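Local atomic coordinates of methylated RNA-binding protein 1 (Saccharomyces cerevisiae S288c, PDB entry 4RCM), a protein that binds RNAs that carry N6-methyladenosine and lowers the stability of PHO4 mRNA, so regulating phosphate metabolism after transcription. Residues N113-N125 / I130-I143. Sequence-based numbering, arbitrary orientation.
Sequences NNRSLKRFLIPSN and ITHSRDTQEIPYSI. With nucleotides of chain C.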
loop_
_atom_site.group_PDB
_atom_site.type_symbol
_atom_site.label_atom_id
_atom_site.label_comp_id
_atom_site.label_asym_id
_atom_site.label_seq_id
_atom_site.Cartn_x
_atom_site.Cartn_y
_atom_site.Cartn_z
ATOM N N ASN A 113 -6.747 12.205 4.867
ATOM C CA ASN A 113 -5.912 13.359 5.252
ATOM C C ASN A 113 -4.818 12.973 6.274
ATOM O O ASN A 113 -5.096 12.237 7.195
ATOM C CB ASN A 113 -6.781 14.475 5.819
ATOM C CG ASN A 113 -7.872 14.912 4.851
ATOM O OD1 ASN A 113 -7.661 14.988 3.631
ATOM N ND2 ASN A 113 -9.050 15.200 5.388
ATOM N N ASN A 114 -3.587 13.458 6.083
ATOM C CA ASN A 114 -2.493 13.239 7.060
ATOM C C ASN A 114 -2.891 13.590 8.466
ATOM O O ASN A 114 -2.466 12.936 9.436
ATOM C CB ASN A 114 -1.260 14.079 6.731
ATOM C CG ASN A 114 -0.429 13.486 5.623
ATOM O OD1 ASN A 114 0.591 12.811 5.866
ATOM N ND2 ASN A 114 -0.845 13.738 4.386
ATOM N N ARG A 115 -3.682 14.650 8.585
ATOM C CA ARG A 115 -4.129 15.141 9.877
ATOM C C ARG A 115 -4.701 14.000 10.717
ATOM O O ARG A 115 -4.336 13.839 11.876
ATOM C CB ARG A 115 -5.174 16.250 9.693
ATOM N N SER A 116 -5.591 13.205 10.122
ATOM C CA SER A 116 -6.226 12.081 10.831
ATOM C C SER A 116 -5.410 10.744 10.823
ATOM O O SER A 116 -5.830 9.781 11.449
ATOM C CB SER A 116 -7.676 11.880 10.332
ATOM O OG SER A 116 -7.852 12.432 9.049
ATOM N N LEU A 117 -4.250 10.690 10.157
ATOM C CA LEU A 117 -3.316 9.530 10.305
ATOM C C LEU A 117 -2.164 9.712 11.315
ATOM O O LEU A 117 -1.410 8.743 11.608
ATOM C CB LEU A 117 -2.700 9.167 8.948
ATOM C CG LEU A 117 -3.512 8.379 7.943
ATOM C CD1 LEU A 117 -2.703 8.294 6.645
ATOM C CD2 LEU A 117 -3.903 6.990 8.451
ATOM N N LYS A 118 -1.990 10.927 11.834
ATOM C CA LYS A 118 -0.897 11.201 12.786
ATOM C C LYS A 118 -1.039 10.455 14.110
ATOM O O LYS A 118 -0.025 10.088 14.746
ATOM C CB LYS A 118 -0.787 12.704 13.061
ATOM C CG LYS A 118 -0.036 13.465 11.976
ATOM C CD LYS A 118 -0.329 14.961 12.046
ATOM C CE LYS A 118 0.533 15.751 11.091
ATOM N NZ LYS A 118 0.357 17.202 11.359
ATOM N N ARG A 119 -2.292 10.222 14.507
ATOM C CA ARG A 119 -2.637 9.405 15.682
ATOM C C ARG A 119 -1.947 8.051 15.784
ATOM O O ARG A 119 -1.764 7.557 16.891
ATOM C CB ARG A 119 -4.149 9.147 15.696
ATOM N N PHE A 120 -1.610 7.419 14.648
ATOM C CA PHE A 120 -1.070 6.043 14.653
ATOM C C PHE A 120 0.426 5.948 14.784
ATOM O O PHE A 120 1.164 6.306 13.857
ATOM C CB PHE A 120 -1.487 5.340 13.388
ATOM C CG PHE A 120 -2.954 5.275 13.230
ATOM C CD1 PHE A 120 -3.679 4.265 13.847
ATOM C CD2 PHE A 120 -3.623 6.244 12.534
ATOM C CE1 PHE A 120 -5.048 4.216 13.726
ATOM C CE2 PHE A 120 -4.996 6.209 12.407
ATOM C CZ PHE A 120 -5.717 5.190 12.992
ATOM N N LEU A 121 0.885 5.429 15.929
ATOM C CA LEU A 121 2.277 5.454 16.276
ATOM C C LEU A 121 2.804 4.047 16.122
ATOM O O LEU A 121 2.104 3.082 16.472
ATOM C CB LEU A 121 2.448 5.987 17.717
ATOM C CG LEU A 121 1.679 7.294 17.929
ATOM C CD1 LEU A 121 1.837 7.838 19.350
ATOM C CD2 LEU A 121 2.106 8.341 16.903
ATOM N N ILE A 122 4.005 3.920 15.577
ATOM C CA ILE A 122 4.504 2.634 15.149
ATOM C C ILE A 122 5.669 2.148 16.021
ATOM O O ILE A 122 6.797 2.603 15.872
ATOM C CB ILE A 122 4.944 2.651 13.669
ATOM C CG1 ILE A 122 3.833 3.228 12.777
ATOM C CG2 ILE A 122 5.350 1.241 13.219
ATOM C CD1 ILE A 122 2.500 2.488 12.867
ATOM N N PRO A 123 5.400 1.170 16.901
ATOM C CA PRO A 123 6.405 0.790 17.882
ATOM C C PRO A 123 7.817 0.525 17.327
ATOM O O PRO A 123 8.793 0.812 18.021
ATOM C CB PRO A 123 5.814 -0.486 18.507
ATOM C CG PRO A 123 4.351 -0.350 18.352
ATOM C CD PRO A 123 4.107 0.483 17.128
ATOM N N SER A 124 7.923 0.031 16.095
ATOM C CA SER A 124 9.202 -0.418 15.541
ATOM C C SER A 124 9.852 0.617 14.627
ATOM O O SER A 124 10.868 0.325 13.981
ATOM C CB SER A 124 9.017 -1.709 14.746
ATOM O OG SER A 124 8.363 -1.450 13.515
ATOM N N ASN A 125 9.234 1.792 14.528
ATOM C CA ASN A 125 9.888 2.969 13.975
ATOM C C ASN A 125 9.903 3.989 15.105
ATOM O O ASN A 125 9.182 5.000 15.089
ATOM C CB ASN A 125 9.171 3.512 12.732
ATOM C CG ASN A 125 9.975 4.605 12.029
ATOM O OD1 ASN A 125 11.211 4.570 12.015
ATOM N ND2 ASN A 125 9.278 5.580 11.441
ATOM N N ILE A 130 2.690 7.063 11.693
ATOM C CA ILE A 130 2.747 6.328 10.437
ATOM C C ILE A 130 3.186 7.197 9.229
ATOM O O ILE A 130 3.827 6.718 8.303
ATOM C CB ILE A 130 1.412 5.590 10.133
ATOM C CG1 ILE A 130 1.631 4.541 9.032
ATOM C CG2 ILE A 130 0.320 6.569 9.768
ATOM C CD1 ILE A 130 0.415 3.667 8.796
ATOM N N THR A 131 2.856 8.457 9.272
ATOM C CA THR A 131 3.284 9.406 8.235
ATOM C C THR A 131 4.820 9.589 8.097
ATOM O O THR A 131 5.292 10.141 7.078
ATOM C CB THR A 131 2.666 10.761 8.525
ATOM O OG1 THR A 131 2.905 11.091 9.898
ATOM C CG2 THR A 131 1.160 10.723 8.279
ATOM N N HIS A 132 5.581 9.133 9.102
ATOM C CA HIS A 132 7.059 9.115 9.055
ATOM C C HIS A 132 7.684 7.815 8.542
ATOM O O HIS A 132 8.931 7.681 8.505
ATOM C CB HIS A 132 7.619 9.381 10.457
ATOM C CG HIS A 132 7.326 10.749 10.973
ATOM N ND1 HIS A 132 8.293 11.532 11.549
ATOM C CD2 HIS A 132 6.192 11.480 10.983
ATOM C CE1 HIS A 132 7.760 12.686 11.911
ATOM N NE2 HIS A 132 6.490 12.686 11.568
ATOM N N SER A 133 6.849 6.850 8.149
ATOM C CA SER A 133 7.350 5.564 7.720
ATOM C C SER A 133 8.112 5.709 6.422
ATOM O O SER A 133 7.735 6.478 5.541
ATOM C CB SER A 133 6.197 4.556 7.525
ATOM O OG SER A 133 5.362 4.535 8.658
ATOM N N ARG A 134 9.181 4.967 6.312
ATOM C CA ARG A 134 9.855 4.818 5.063
ATOM C C ARG A 134 9.284 3.609 4.294
ATOM O O ARG A 134 8.356 2.931 4.755
ATOM C CB ARG A 134 11.367 4.613 5.291
ATOM C CG ARG A 134 12.124 5.782 5.934
ATOM C CD ARG A 134 13.535 5.332 6.319
ATOM N NE ARG A 134 13.514 4.280 7.352
ATOM C CZ ARG A 134 13.649 4.486 8.665
ATOM N NH1 ARG A 134 13.826 5.711 9.164
ATOM N NH2 ARG A 134 13.604 3.456 9.493
ATOM N N ASP A 135 9.898 3.320 3.151
ATOM C CA ASP A 135 9.374 2.364 2.200
ATOM C C ASP A 135 9.514 0.959 2.721
ATOM O O ASP A 135 10.601 0.534 3.159
ATOM C CB ASP A 135 10.083 2.538 0.830
ATOM C CG ASP A 135 9.444 1.725 -0.269
ATOM O OD1 ASP A 135 8.193 1.833 -0.451
ATOM O OD2 ASP A 135 10.167 0.987 -0.990
ATOM N N THR A 136 8.404 0.245 2.669
ATOM C CA THR A 136 8.209 -1.111 3.227
ATOM C C THR A 136 8.296 -1.281 4.732
ATOM O O THR A 136 8.467 -2.398 5.231
ATOM C CB THR A 136 9.052 -2.189 2.487
ATOM O OG1 THR A 136 10.421 -2.182 2.913
ATOM C CG2 THR A 136 8.954 -1.936 0.993
ATOM N N GLN A 137 8.080 -0.188 5.466
ATOM C CA GLN A 137 7.976 -0.240 6.901
ATOM C C GLN A 137 6.796 -1.134 7.266
ATOM O O GLN A 137 5.664 -0.876 6.796
ATOM C CB GLN A 137 7.710 1.192 7.436
ATOM C CG GLN A 137 7.251 1.271 8.868
ATOM C CD GLN A 137 8.268 0.713 9.845
ATOM O OE1 GLN A 137 7.950 -0.176 10.656
ATOM N NE2 GLN A 137 9.484 1.238 9.789
ATOM N N GLU A 138 7.039 -2.150 8.088
ATOM C CA GLU A 138 5.920 -3.022 8.552
ATOM C C GLU A 138 5.062 -2.387 9.619
ATOM O O GLU A 138 5.566 -1.743 10.556
ATOM C CB GLU A 138 6.378 -4.371 9.057
ATOM C CG GLU A 138 5.204 -5.269 9.461
ATOM C CD GLU A 138 5.512 -6.744 9.461
ATOM O OE1 GLU A 138 6.669 -7.137 9.286
ATOM O OE2 GLU A 138 4.566 -7.533 9.612
ATOM N N ILE A 139 3.760 -2.619 9.498
ATOM C CA ILE A 139 2.776 -2.046 10.387
ATOM C C ILE A 139 2.035 -3.196 11.147
ATOM O O ILE A 139 1.405 -4.061 10.528
ATOM C CB ILE A 139 1.736 -1.210 9.625
ATOM C CG1 ILE A 139 2.386 -0.084 8.772
ATOM C CG2 ILE A 139 0.704 -0.660 10.586
ATOM C CD1 ILE A 139 3.069 1.037 9.536
ATOM N N PRO A 140 2.116 -3.203 12.482
ATOM C CA PRO A 140 1.477 -4.302 13.253
ATOM C C PRO A 140 0.009 -4.545 12.865
ATOM O O PRO A 140 -0.716 -3.608 12.634
ATOM C CB PRO A 140 1.514 -3.793 14.709
ATOM C CG PRO A 140 2.528 -2.705 14.740
ATOM C CD PRO A 140 2.469 -2.064 13.357
ATOM N N TYR A 141 -0.428 -5.801 12.890
ATOM C CA TYR A 141 -1.770 -6.162 12.454
ATOM C C TYR A 141 -2.871 -5.258 12.998
ATOM O O TYR A 141 -3.651 -4.640 12.229
ATOM C CB TYR A 141 -2.017 -7.615 12.865
ATOM C CG TYR A 141 -3.336 -8.151 12.460
ATOM C CD1 TYR A 141 -3.586 -8.593 11.154
ATOM C CD2 TYR A 141 -4.358 -8.238 13.390
ATOM C CE1 TYR A 141 -4.845 -9.108 10.801
ATOM C CE2 TYR A 141 -5.599 -8.757 13.059
ATOM C CZ TYR A 141 -5.853 -9.189 11.778
ATOM O OH TYR A 141 -7.123 -9.629 11.530
ATOM N N SER A 142 -2.912 -5.134 14.323
ATOM C CA SER A 142 -4.001 -4.358 14.943
ATOM C C SER A 142 -4.078 -2.893 14.484
ATOM O O SER A 142 -5.201 -2.387 14.264
ATOM C CB SER A 142 -3.996 -4.477 16.477
ATOM O OG SER A 142 -2.790 -4.028 17.042
ATOM N N ILE A 143 -2.940 -2.215 14.338
ATOM C CA ILE A 143 -2.903 -0.839 13.835
ATOM C C ILE A 143 -3.359 -0.857 12.367
ATOM O O ILE A 143 -4.172 -0.020 11.930
ATOM C CB ILE A 143 -1.468 -0.214 13.855
ATOM C CG1 ILE A 143 -0.766 -0.333 15.229
ATOM C CG2 ILE A 143 -1.512 1.246 13.424
ATOM C CD1 ILE A 143 -1.544 0.239 16.339
ATOM C C2 6MZ C 3 8.678 5.349 -7.235
ATOM C C4 6MZ C 3 9.628 4.321 -5.331
ATOM C C5 6MZ C 3 9.305 2.993 -5.873
ATOM N N9 6MZ C 3 10.215 4.098 -4.140
ATOM N N3 6MZ C 3 9.292 5.453 -6.052
ATOM N N1 6MZ C 3 8.360 4.161 -7.797
ATOM C C6 6MZ C 3 8.629 2.975 -7.206
ATOM N N6 6MZ C 3 8.341 1.791 -7.791
ATOM C C9 6MZ C 3 7.881 1.684 -9.158
ATOM N N7 6MZ C 3 9.747 2.061 -4.981
ATOM C C8 6MZ C 3 10.303 2.759 -3.940
ATOM O "O5'" 6MZ C 3 15.149 4.467 -1.595
ATOM C "C5'" 6MZ C 3 14.175 4.341 -2.660
ATOM C "C4'" 6MZ C 3 13.001 5.306 -2.451
ATOM O "O4'" 6MZ C 3 12.162 5.341 -3.626
ATOM C "C1'" 6MZ C 3 10.756 5.234 -3.283
ATOM C "C2'" 6MZ C 3 10.739 5.168 -1.745
ATOM O "O2'" 6MZ C 3 10.491 6.469 -1.146
ATOM C "C3'" 6MZ C 3 12.121 4.943 -1.243
ATOM O "O3'" 6MZ C 3 12.241 5.822 -0.092
HETATM O O HOH W 1 5.869 -2.125 13.008
HETATM O O HOH W 2 11.236 7.080 9.685
#
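Ile-139 CD1 sits against CD1 and CG1 of Ile-122 in the YTH domain, where the hairpin strand 121-122 packs against the chain leading through edge strand 138-139 of the main sheet into helix 141-151. Apolar contacts dominate. The two isoleucine side chains cross at about a right angle, with Ile-122 CD1 3.7 Å from Ile-139 CD1 and also near Ile-143 CG2. With CG1 beside its backbone N (chi1 -51°), Ile-122 sends CG1 past the CA of Ile-130; CG2, the branch anti to the backbone N, lies beside Glu-138 O and Pro-140 CD. Cut back to an alanine, this residue would lose CG1, CG2 and CD1, which would probably leave a gap between Ile-130, Ile-139 and Ile-143. Next to it Phe-120 and Ile-143 run past each other in opposite directions, CD1 of the ring 3.7 Å from Ile-143 CG2; Ile-147 of the same helix also touches Phe-120, Leu-117 and Ile-130. Farther along, the methyl CG2 of Thr-131 lies 3.2 Å from Asn-114 OD1, while the ND2 of that amide bonds to the Gly-71 carbonyl.

One direct hydrogen bond joins the backbones: Ile-130 N to Phe-120 O, 2.8 Å, the donor almost in line with the C=O (177°) although the bond is bent at the hydrogen (134°). The Ile-130 carbonyl receives both N and OG of Ser-133, closing the 3-10 turn 130-132. Beyond it, Asp-135 brings OD2 to 3.4 Å from C8 of the N6-methyladenosine of chain C. Waters complete the seam: one links Ser-124 OG to Glu-138 O, and another accepts from Asn-125 ND2 at 3.0 Å while donating to His-132 O at 2.7 Å.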